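Local structure of putative peptide ABC-transport system periplasmic peptide-binding protein (Campylobacter jejuni, 4OET) at residues 89-94 and 102-107; 123-128 and 428-433; 334-339 and 365-370. The protein probably serves as the solute-binding component of an ABC importer, of a family generally assigned to peptide uptake, and binds metal ions. All blocks are in the same frame, centred on the assembly; numbering follows the deposited sequence.

Interactions 1 and 2 are neighbours, their centres about 17 Å apart, and they touch directly: Asp-106 O lies 2.9 Å from Phe-123 N, a probable hydrogen bond. Interaction 1 joins the end of helix 81-92 to the loop leading into strand 107-112, an edge of the antiparallel four-stranded sheet; interaction 2 sets the chain just after strand 117-122 of that sheet against the turn between helices 419-428 and 434-450. Interaction 3 is nested in the loop closed by interaction 2, its centre about 36 Å from that of interaction 2 and about 33 Å from that of interaction 1. Two contacts are thus local in sequence, a helix end against a turn and a parallel strand pair, whereas interaction 2 joins regions some 300 residues apart.

Interaction 1. Residues 89-94 and 102-107; sequences EAFKNP and VNFEDI
With CG of Lys-92 anti to its backbone N (chi1 -158°) and the chain bent at chi2 and chi4, the lysine reaches across to the Phe-104 to Ile-107 backbone; Phe-91 and Phe-104 both carry CG beside the backbone N, and the two phenyl groups project in the same direction from their backbones. Here the last turn of helix 81-92 rests against a type I beta turn, Phe-104 to Ile-107, that leads into strand 107-112 of the antiparallel sheet. On the buried side the two phenyl rings meet obliquely, planes at 49° and centroids 5.6 Å apart. Phe-91 CD2 lies over one face of the Phe-104 ring, offset toward its rim. Phe-129 and Ile-88 also pack on Phe-104, while Ile-135 touches Phe-91, so the aromatic pair belongs to the apolar layer between helices 81-92 and 129-132. The magnesium-binding residue Asn-31 is about 11 Å from Phe-91, side chain to side chain. On the more exposed side, CD and CE of Lys-92 skirt the turn's carbonyls, and Lys-92 CE touches Ile-107 CB at 3.8 Å. The turn itself is closed by Ile-107 N donating to Phe-104 O. The lysine ammonium does not pair with the Glu-105 carboxylate, whose OE2 is 6.5 Å from NZ; instead Lys-92 NZ makes a weak hydrogen bond of 3.4 Å to the backbone O of Glu-105.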
loop_
_atom_site.group_PDB
_atom_site.type_symbol
_atom_site.label_atom_id
_atom_site.label_comp_id
_atom_site.label_asym_id
_atom_site.label_seq_id
_atom_site.Cartn_x
_atom_site.Cartn_y
_atom_site.Cartn_z
ATOM N N GLU A 89 -9.513 21.077 3.022
ATOM C CA GLU A 89 -8.648 22.246 2.913
ATOM C C GLU A 89 -7.381 22.087 3.763
ATOM O O GLU A 89 -6.326 22.608 3.408
ATOM C CB GLU A 89 -9.413 23.515 3.305
ATOM C CG GLU A 89 -10.333 24.020 2.192
ATOM C CD GLU A 89 -11.426 24.952 2.689
ATOM O OE1 GLU A 89 -11.363 25.376 3.865
ATOM O OE2 GLU A 89 -12.354 25.251 1.901
ATOM N N ALA A 90 -7.483 21.362 4.876
ATOM C CA ALA A 90 -6.305 21.085 5.697
ATOM C C ALA A 90 -5.298 20.210 4.964
ATOM O O ALA A 90 -4.095 20.472 5.013
ATOM C CB ALA A 90 -6.711 20.428 6.994
ATOM N N PHE A 91 -5.804 19.187 4.277
ATOM C CA PHE A 91 -4.971 18.281 3.495
ATOM C C PHE A 91 -4.357 19.041 2.342
ATOM O O PHE A 91 -3.210 18.805 1.949
ATOM C CB PHE A 91 -5.785 17.109 2.940
ATOM C CG PHE A 91 -6.476 16.280 3.986
ATOM C CD1 PHE A 91 -5.901 16.070 5.232
ATOM C CD2 PHE A 91 -7.699 15.687 3.708
ATOM C CE1 PHE A 91 -6.543 15.290 6.185
ATOM C CE2 PHE A 91 -8.345 14.908 4.652
ATOM C CZ PHE A 91 -7.763 14.704 5.894
ATOM N N LYS A 92 -5.147 19.968 1.814
ATOM C CA LYS A 92 -4.805 20.711 0.612
ATOM C C LYS A 92 -3.787 21.827 0.858
ATOM O O LYS A 92 -3.118 22.284 -0.072
ATOM C CB LYS A 92 -6.090 21.283 0.020
ATOM C CG LYS A 92 -6.015 21.630 -1.436
ATOM C CD LYS A 92 -7.226 21.090 -2.169
ATOM C CE LYS A 92 -7.180 21.535 -3.603
ATOM N NZ LYS A 92 -5.798 21.439 -4.138
ATOM N N ASN A 93 -3.678 22.257 2.114
ATOM C CA ASN A 93 -2.790 23.350 2.506
ATOM C C ASN A 93 -1.337 22.887 2.672
ATOM O O ASN A 93 -1.033 22.088 3.561
ATOM C CB ASN A 93 -3.301 23.984 3.802
ATOM C CG ASN A 93 -2.606 25.289 4.139
ATOM O OD1 ASN A 93 -1.489 25.569 3.694
ATOM N ND2 ASN A 93 -3.289 26.117 4.918
ATOM N N PRO A 94 -0.431 23.397 1.821
ATOM C CA PRO A 94 0.975 22.971 1.825
ATOM C C PRO A 94 1.668 23.176 3.169
ATOM O O PRO A 94 2.623 22.456 3.467
ATOM C CB PRO A 94 1.625 23.861 0.760
ATOM C CG PRO A 94 0.506 24.356 -0.082
ATOM C CD PRO A 94 -0.690 24.445 0.818
ATOM N N VAL A 102 -1.297 15.314 -2.415
ATOM C CA VAL A 102 -1.368 15.042 -3.850
ATOM C C VAL A 102 -2.736 14.502 -4.280
ATOM O O VAL A 102 -3.253 14.868 -5.337
ATOM C CB VAL A 102 -0.266 14.042 -4.288
ATOM C CG1 VAL A 102 -0.492 13.569 -5.718
ATOM C CG2 VAL A 102 1.107 14.681 -4.157
ATOM N N ASN A 103 -3.337 13.667 -3.441
ATOM C CA ASN A 103 -4.619 13.053 -3.768
ATOM C C ASN A 103 -5.783 14.039 -3.851
ATOM O O ASN A 103 -6.851 13.702 -4.352
ATOM C CB ASN A 103 -4.954 11.977 -2.735
ATOM C CG ASN A 103 -4.026 10.774 -2.813
ATOM O OD1 ASN A 103 -3.324 10.570 -3.803
ATOM N ND2 ASN A 103 -4.012 9.980 -1.750
ATOM N N PHE A 104 -5.587 15.253 -3.353
ATOM C CA PHE A 104 -6.670 16.225 -3.314
ATOM C C PHE A 104 -6.369 17.467 -4.142
ATOM O O PHE A 104 -7.066 18.469 -4.031
ATOM C CB PHE A 104 -6.961 16.622 -1.868
ATOM C CG PHE A 104 -7.780 15.612 -1.122
ATOM C CD1 PHE A 104 -9.151 15.760 -1.010
ATOM C CD2 PHE A 104 -7.185 14.521 -0.525
ATOM C CE1 PHE A 104 -9.916 14.831 -0.323
ATOM C CE2 PHE A 104 -7.950 13.582 0.163
ATOM C CZ PHE A 104 -9.313 13.739 0.268
ATOM N N GLU A 105 -5.346 17.408 -4.987
ATOM C CA GLU A 105 -4.916 18.628 -5.653
ATOM C C GLU A 105 -5.752 19.020 -6.881
ATOM O O GLU A 105 -5.669 20.167 -7.328
ATOM C CB GLU A 105 -3.427 18.528 -6.020
ATOM C CG GLU A 105 -3.086 17.884 -7.347
ATOM C CD GLU A 105 -1.581 17.660 -7.498
ATOM O OE1 GLU A 105 -1.150 17.115 -8.539
ATOM O OE2 GLU A 105 -0.822 18.057 -6.583
ATOM N N ASP A 106 -6.558 18.114 -7.435
ATOM C CA ASP A 106 -7.469 18.557 -8.499
ATOM C C ASP A 106 -8.844 18.917 -7.939
ATOM O O ASP A 106 -9.825 18.983 -8.671
ATOM C CB ASP A 106 -7.569 17.553 -9.660
ATOM C CG ASP A 106 -8.043 16.199 -9.241
ATOM O OD1 ASP A 106 -9.275 15.997 -9.202
ATOM O OD2 ASP A 106 -7.178 15.328 -9.004
ATOM N N ILE A 107 -8.913 19.119 -6.627
ATOM C CA ILE A 107 -10.104 19.706 -6.027
ATOM C C ILE A 107 -10.077 21.215 -6.256
ATOM O O ILE A 107 -9.126 21.894 -5.869
ATOM C CB ILE A 107 -10.221 19.421 -4.517
ATOM C CG1 ILE A 107 -10.577 17.952 -4.289
ATOM C CG2 ILE A 107 -11.289 20.310 -3.891
ATOM C CD1 ILE A 107 -11.124 17.669 -2.910
#

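Interaction 2. Residues 123-128 and 428-433; sequences FKPYPA and ARNTSN
Pro-127 presses its ring against the carbonyls of the turn that links helix 419-428 to helix 434-450: CD lies 3.2 Å from Arg-429 O, and CG approaches Thr-431 O just as closely. This is the tight part of the contact, carbon against carbonyl oxygen, with Arg-437 of helix 434-450 also touching Pro-127. Pro-125 packs beside Asn-430. A chi1 of -166° swings the amide of Asn-430 back along the proline ring, placing OD1 3.7 Å from Pro-125 CD. Toward solvent the joint is looser. Ser-432 OG is 3.7 Å from Pro-127 CB, and a water bridges the two segments, donating to Pro-127 O at 2.7 Å and bonding weakly to Ser-432 OG. The guanidinium of Arg-429 has its partners beyond the contact: NE in a salt bridge with Asp-391, and a cation-pi contact with Phe-395. Within the turn, Thr-431 OG1 accepts from Asn-433 N at 2.9 Å, forming an ST turn just before helix 434-450, which Asn-433 N-caps. The prolines bring no N-H, and Pro-125 O faces Arg-429 O, two acceptors 3.4 Å apart; with no direct hydrogen bond between the segments, the joint probably relies on shape and one bridging water.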
loop_
_atom_site.group_PDB
_atom_site.type_symbol
_atom_site.label_atom_id
_atom_site.label_comp_id
_atom_site.label_asym_id
_atom_site.label_seq_id
_atom_site.Cartn_x
_atom_site.Cartn_y
_atom_site.Cartn_z
ATOM N N PHE A 123 -11.114 20.289 -10.896
ATOM C CA PHE A 123 -10.530 20.857 -12.107
ATOM C C PHE A 123 -10.670 19.865 -13.247
ATOM O O PHE A 123 -11.017 20.235 -14.374
ATOM C CB PHE A 123 -9.048 21.181 -11.906
ATOM C CG PHE A 123 -8.781 22.310 -10.950
ATOM C CD1 PHE A 123 -8.930 23.633 -11.349
ATOM C CD2 PHE A 123 -8.374 22.046 -9.649
ATOM C CE1 PHE A 123 -8.675 24.673 -10.467
ATOM C CE2 PHE A 123 -8.122 23.078 -8.760
ATOM C CZ PHE A 123 -8.273 24.396 -9.170
ATOM N N LYS A 124 -10.394 18.599 -12.935
ATOM C CA LYS A 124 -10.414 17.529 -13.924
ATOM C C LYS A 124 -10.937 16.234 -13.305
ATOM O O LYS A 124 -10.897 16.070 -12.081
ATOM C CB LYS A 124 -9.008 17.342 -14.511
ATOM C CG LYS A 124 -7.957 16.966 -13.482
ATOM C CD LYS A 124 -6.558 17.297 -13.986
ATOM C CE LYS A 124 -5.486 16.509 -13.240
ATOM N NZ LYS A 124 -5.184 17.106 -11.900
ATOM N N PRO A 125 -11.440 15.311 -14.145
ATOM C CA PRO A 125 -12.040 14.085 -13.599
ATOM C C PRO A 125 -11.052 13.266 -12.769
ATOM O O PRO A 125 -9.864 13.182 -13.094
ATOM C CB PRO A 125 -12.475 13.316 -14.852
ATOM C CG PRO A 125 -12.629 14.377 -15.924
ATOM C CD PRO A 125 -11.569 15.392 -15.614
ATOM N N TYR A 126 -11.558 12.672 -11.694
ATOM C CA TYR A 126 -10.722 11.962 -10.737
ATOM C C TYR A 126 -11.462 10.736 -10.237
ATOM O O TYR A 126 -12.042 10.764 -9.162
ATOM C CB TYR A 126 -10.361 12.904 -9.585
ATOM C CG TYR A 126 -9.434 12.349 -8.527
ATOM C CD1 TYR A 126 -8.419 11.462 -8.847
ATOM C CD2 TYR A 126 -9.566 12.742 -7.203
ATOM C CE1 TYR A 126 -7.567 10.969 -7.870
ATOM C CE2 TYR A 126 -8.728 12.254 -6.221
ATOM C CZ TYR A 126 -7.728 11.369 -6.556
ATOM O OH TYR A 126 -6.885 10.883 -5.580
ATOM N N PRO A 127 -11.456 9.653 -11.032
ATOM C CA PRO A 127 -12.249 8.451 -10.715
ATOM C C PRO A 127 -11.909 7.831 -9.368
ATOM O O PRO A 127 -12.772 7.211 -8.737
ATOM C CB PRO A 127 -11.902 7.472 -11.853
ATOM C CG PRO A 127 -10.733 8.086 -12.595
ATOM C CD PRO A 127 -10.802 9.564 -12.349
ATOM N N ALA A 128 -10.677 8.028 -8.915
ATOM C CA ALA A 128 -10.248 7.464 -7.640
ATOM C C ALA A 128 -10.694 8.327 -6.464
ATOM O O ALA A 128 -10.376 8.025 -5.312
ATOM C CB ALA A 128 -8.736 7.295 -7.630
ATOM N N ALA A 428 -7.020 6.236 -18.608
ATOM C CA ALA A 428 -7.632 5.399 -17.581
ATOM C C ALA A 428 -8.082 6.220 -16.383
ATOM O O ALA A 428 -9.001 5.821 -15.667
ATOM C CB ALA A 428 -6.672 4.312 -17.143
ATOM N N ARG A 429 -7.422 7.355 -16.154
ATOM C CA ARG A 429 -7.740 8.174 -14.989
ATOM C C ARG A 429 -8.523 9.422 -15.367
ATOM O O ARG A 429 -8.664 10.343 -14.559
ATOM C CB ARG A 429 -6.458 8.561 -14.249
ATOM C CG ARG A 429 -5.558 9.544 -14.992
ATOM C CD ARG A 429 -4.116 9.372 -14.533
ATOM N NE ARG A 429 -3.970 9.468 -13.080
ATOM C CZ ARG A 429 -3.682 10.587 -12.419
ATOM N NH1 ARG A 429 -3.558 10.555 -11.098
ATOM N NH2 ARG A 429 -3.494 11.730 -13.078
ATOM N N ASN A 430 -9.023 9.448 -16.602
ATOM C CA ASN A 430 -9.785 10.588 -17.116
ATOM C C ASN A 430 -11.276 10.289 -17.280
ATOM O O ASN A 430 -12.047 11.135 -17.739
ATOM C CB ASN A 430 -9.212 11.060 -18.451
ATOM C CG ASN A 430 -9.742 12.417 -18.854
ATOM O OD1 ASN A 430 -9.743 13.362 -18.060
ATOM N ND2 ASN A 430 -10.244 12.513 -20.079
ATOM N N THR A 431 -11.675 9.081 -16.908
ATOM C CA THR A 431 -13.075 8.691 -16.974
ATOM C C THR A 431 -13.402 7.795 -15.801
ATOM O O THR A 431 -12.502 7.228 -15.178
ATOM C CB THR A 431 -13.393 7.941 -18.278
ATOM O OG1 THR A 431 -14.751 7.490 -18.252
ATOM C CG2 THR A 431 -12.473 6.730 -18.415
ATOM N N SER A 432 -14.690 7.666 -15.505
ATOM C CA SER A 432 -15.147 6.749 -14.472
ATOM C C SER A 432 -15.842 5.546 -15.100
ATOM O O SER A 432 -16.211 4.602 -14.398
ATOM C CB SER A 432 -16.093 7.452 -13.488
ATOM O OG SER A 432 -15.388 8.286 -12.580
ATOM N N ASN A 433 -16.004 5.566 -16.422
ATOM C CA ASN A 433 -16.622 4.433 -17.101
ATOM C C ASN A 433 -15.759 3.182 -16.972
ATOM O O ASN A 433 -14.594 3.163 -17.378
ATOM C CB ASN A 433 -16.873 4.731 -18.575
ATOM C CG ASN A 433 -17.549 3.573 -19.285
ATOM O OD1 ASN A 433 -16.885 2.651 -19.768
ATOM N ND2 ASN A 433 -18.880 3.605 -19.338
HETATM O O HOH W 1 -14.566 6.020 -10.294
#

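Interaction 3. Residues 334-339 and 365-370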
loop_
_atom_site.group_PDB
_atom_site.type_symbol
_atom_site.label_atom_id
_atom_site.label_comp_id
_atom_site.label_asym_id
_atom_site.label_seq_id
_atom_site.Cartn_x
_atom_site.Cartn_y
_atom_site.Cartn_z
ATOM N N GLU A 334 24.574 -3.019 -9.988
ATOM C CA GLU A 334 24.276 -3.184 -8.570
ATOM C C GLU A 334 22.792 -3.430 -8.302
ATOM O O GLU A 334 21.927 -2.871 -8.974
ATOM C CB GLU A 334 24.752 -1.953 -7.793
ATOM C CG GLU A 334 26.278 -1.814 -7.756
ATOM C CD GLU A 334 26.748 -0.544 -7.061
ATOM O OE1 GLU A 334 25.915 0.362 -6.818
ATOM O OE2 GLU A 334 27.956 -0.464 -6.740
ATOM N N ILE A 335 22.512 -4.280 -7.317
ATOM C CA ILE A 335 21.154 -4.508 -6.840
ATOM C C ILE A 335 21.042 -4.027 -5.398
ATOM O O ILE A 335 21.619 -4.628 -4.491
ATOM C CB ILE A 335 20.747 -5.996 -6.925
ATOM C CG1 ILE A 335 20.866 -6.503 -8.370
ATOM C CG2 ILE A 335 19.323 -6.190 -6.432
ATOM C CD1 ILE A 335 20.617 -8.002 -8.518
ATOM N N TRP A 336 20.314 -2.933 -5.190
ATOM C CA TRP A 336 20.223 -2.323 -3.869
ATOM C C TRP A 336 18.955 -2.721 -3.127
ATOM O O TRP A 336 17.874 -2.841 -3.714
ATOM C CB TRP A 336 20.293 -0.804 -3.964
ATOM C CG TRP A 336 21.648 -0.267 -4.305
ATOM C CD1 TRP A 336 22.350 -0.493 -5.443
ATOM C CD2 TRP A 336 22.449 0.612 -3.502
ATOM N NE1 TRP A 336 23.544 0.185 -5.401
ATOM C CE2 TRP A 336 23.627 0.873 -4.221
ATOM C CE3 TRP A 336 22.277 1.206 -2.249
ATOM C CZ2 TRP A 336 24.640 1.704 -3.727
ATOM C CZ3 TRP A 336 23.280 2.024 -1.757
ATOM C CH2 TRP A 336 24.447 2.268 -2.495
ATOM N N ALA A 337 19.117 -2.947 -1.828
ATOM C CA ALA A 337 18.004 -3.260 -0.955
ATOM C C ALA A 337 18.170 -2.556 0.391
ATOM O O ALA A 337 19.294 -2.329 0.857
ATOM C CB ALA A 337 17.901 -4.761 -0.763
ATOM N N MET A 338 17.046 -2.213 1.013
ATOM C CA MET A 338 17.053 -1.682 2.369
ATOM C C MET A 338 17.504 -2.770 3.334
ATOM O O MET A 338 16.956 -3.871 3.336
ATOM C CB MET A 338 15.665 -1.161 2.760
ATOM C CG MET A 338 15.063 -0.131 1.798
ATOM S SD MET A 338 16.033 1.391 1.658
ATOM C CE MET A 338 14.723 2.578 1.345
ATOM N N SER A 339 18.511 -2.466 4.144
ATOM C CA SER A 339 19.105 -3.460 5.031
ATOM C C SER A 339 18.159 -3.876 6.156
ATOM O O SER A 339 18.338 -4.924 6.768
ATOM C CB SER A 339 20.411 -2.921 5.626
ATOM O OG SER A 339 20.148 -1.888 6.561
ATOM N N VAL A 365 23.921 -4.616 -2.709
ATOM C CA VAL A 365 24.247 -3.539 -1.786
ATOM C C VAL A 365 23.052 -3.329 -0.864
ATOM O O VAL A 365 21.978 -2.932 -1.316
ATOM C CB VAL A 365 24.598 -2.231 -2.534
ATOM C CG1 VAL A 365 25.034 -1.137 -1.562
ATOM C CG2 VAL A 365 25.678 -2.490 -3.581
ATOM N N ALA A 366 23.226 -3.660 0.411
ATOM C CA ALA A 366 22.170 -3.512 1.404
ATOM C C ALA A 366 22.556 -2.407 2.378
ATOM O O ALA A 366 23.608 -2.475 3.021
ATOM C CB ALA A 366 21.924 -4.830 2.147
ATOM N N LYS A 367 21.722 -1.377 2.468
ATOM C CA LYS A 367 22.053 -0.215 3.284
ATOM C C LYS A 367 20.793 0.198 4.027
ATOM O O LYS A 367 19.689 -0.115 3.580
ATOM C CB LYS A 367 22.592 0.923 2.410
ATOM C CG LYS A 367 23.859 0.553 1.611
ATOM C CD LYS A 367 25.141 0.789 2.405
ATOM C CE LYS A 367 26.339 1.055 1.496
ATOM N NZ LYS A 367 26.228 2.348 0.757
ATOM N N PRO A 368 20.944 0.867 5.180
ATOM C CA PRO A 368 19.750 1.315 5.909
ATOM C C PRO A 368 18.906 2.308 5.108
ATOM O O PRO A 368 19.426 3.059 4.276
ATOM C CB PRO A 368 20.325 1.972 7.175
ATOM C CG PRO A 368 21.779 2.204 6.880
ATOM C CD PRO A 368 22.184 1.122 5.933
ATOM N N ALA A 369 17.602 2.284 5.346
ATOM C CA ALA A 369 16.696 3.187 4.652
ATOM C C ALA A 369 17.030 4.636 4.990
ATOM O O ALA A 369 17.318 4.966 6.145
ATOM C CB ALA A 369 15.248 2.878 5.011
ATOM N N GLY A 370 17.031 5.487 3.968
ATOM C CA GLY A 370 17.340 6.893 4.144
ATOM C C GLY A 370 18.818 7.210 4.063
ATOM O O GLY A 370 19.215 8.371 4.149
#
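Ser-339 N donates to Lys-367 O at 2.7 Å, the shortest hydrogen bond between the two segments, although the donor sits well above the carbonyl plane, 57° out of it. It ends a parallel ladder in the beta-alpha-beta unit of strand 329-338, helix 342-357 and strand 361-367. Val-365 N donates to Ile-335 O, Ala-337 N to Val-365 O, and Lys-367 N to Ala-337 O at 3.1 Å, so the first strand's Ala-337 both gives and accepts. CA-H...O contacts from Trp-336, Ala-366 and Met-338 add to the pairing. Ala-337 and Ala-366 share one face of the sheet; Trp-336 and Val-365 share the other, where CG of the tryptophan, anti to its carbonyl carbon (chi1 -72°), sets the indole beside the valine. Val-365 CG1 sits 3.4 Å from the centroid of the six-membered ring, almost exactly on its normal, a CH-pi contact. Lys-367 crosses the far end of the indole, its CG 3.7 Å from Trp-336 CZ3. At the end of its strand, Met-338 bends at chi2 and chi3 to reach Ala-369 in the loop after strand 361-367, CE meeting Ala-369 CB at 3.7 Å; Phe-372, Tyr-374 and Phe-380 also touch this methionine. The bond from Trp-336 NE1 to Glu-334 OE1, 2.8 Å long with the oxygen nearly in the ring plane, probably helps fix the indole's rotation.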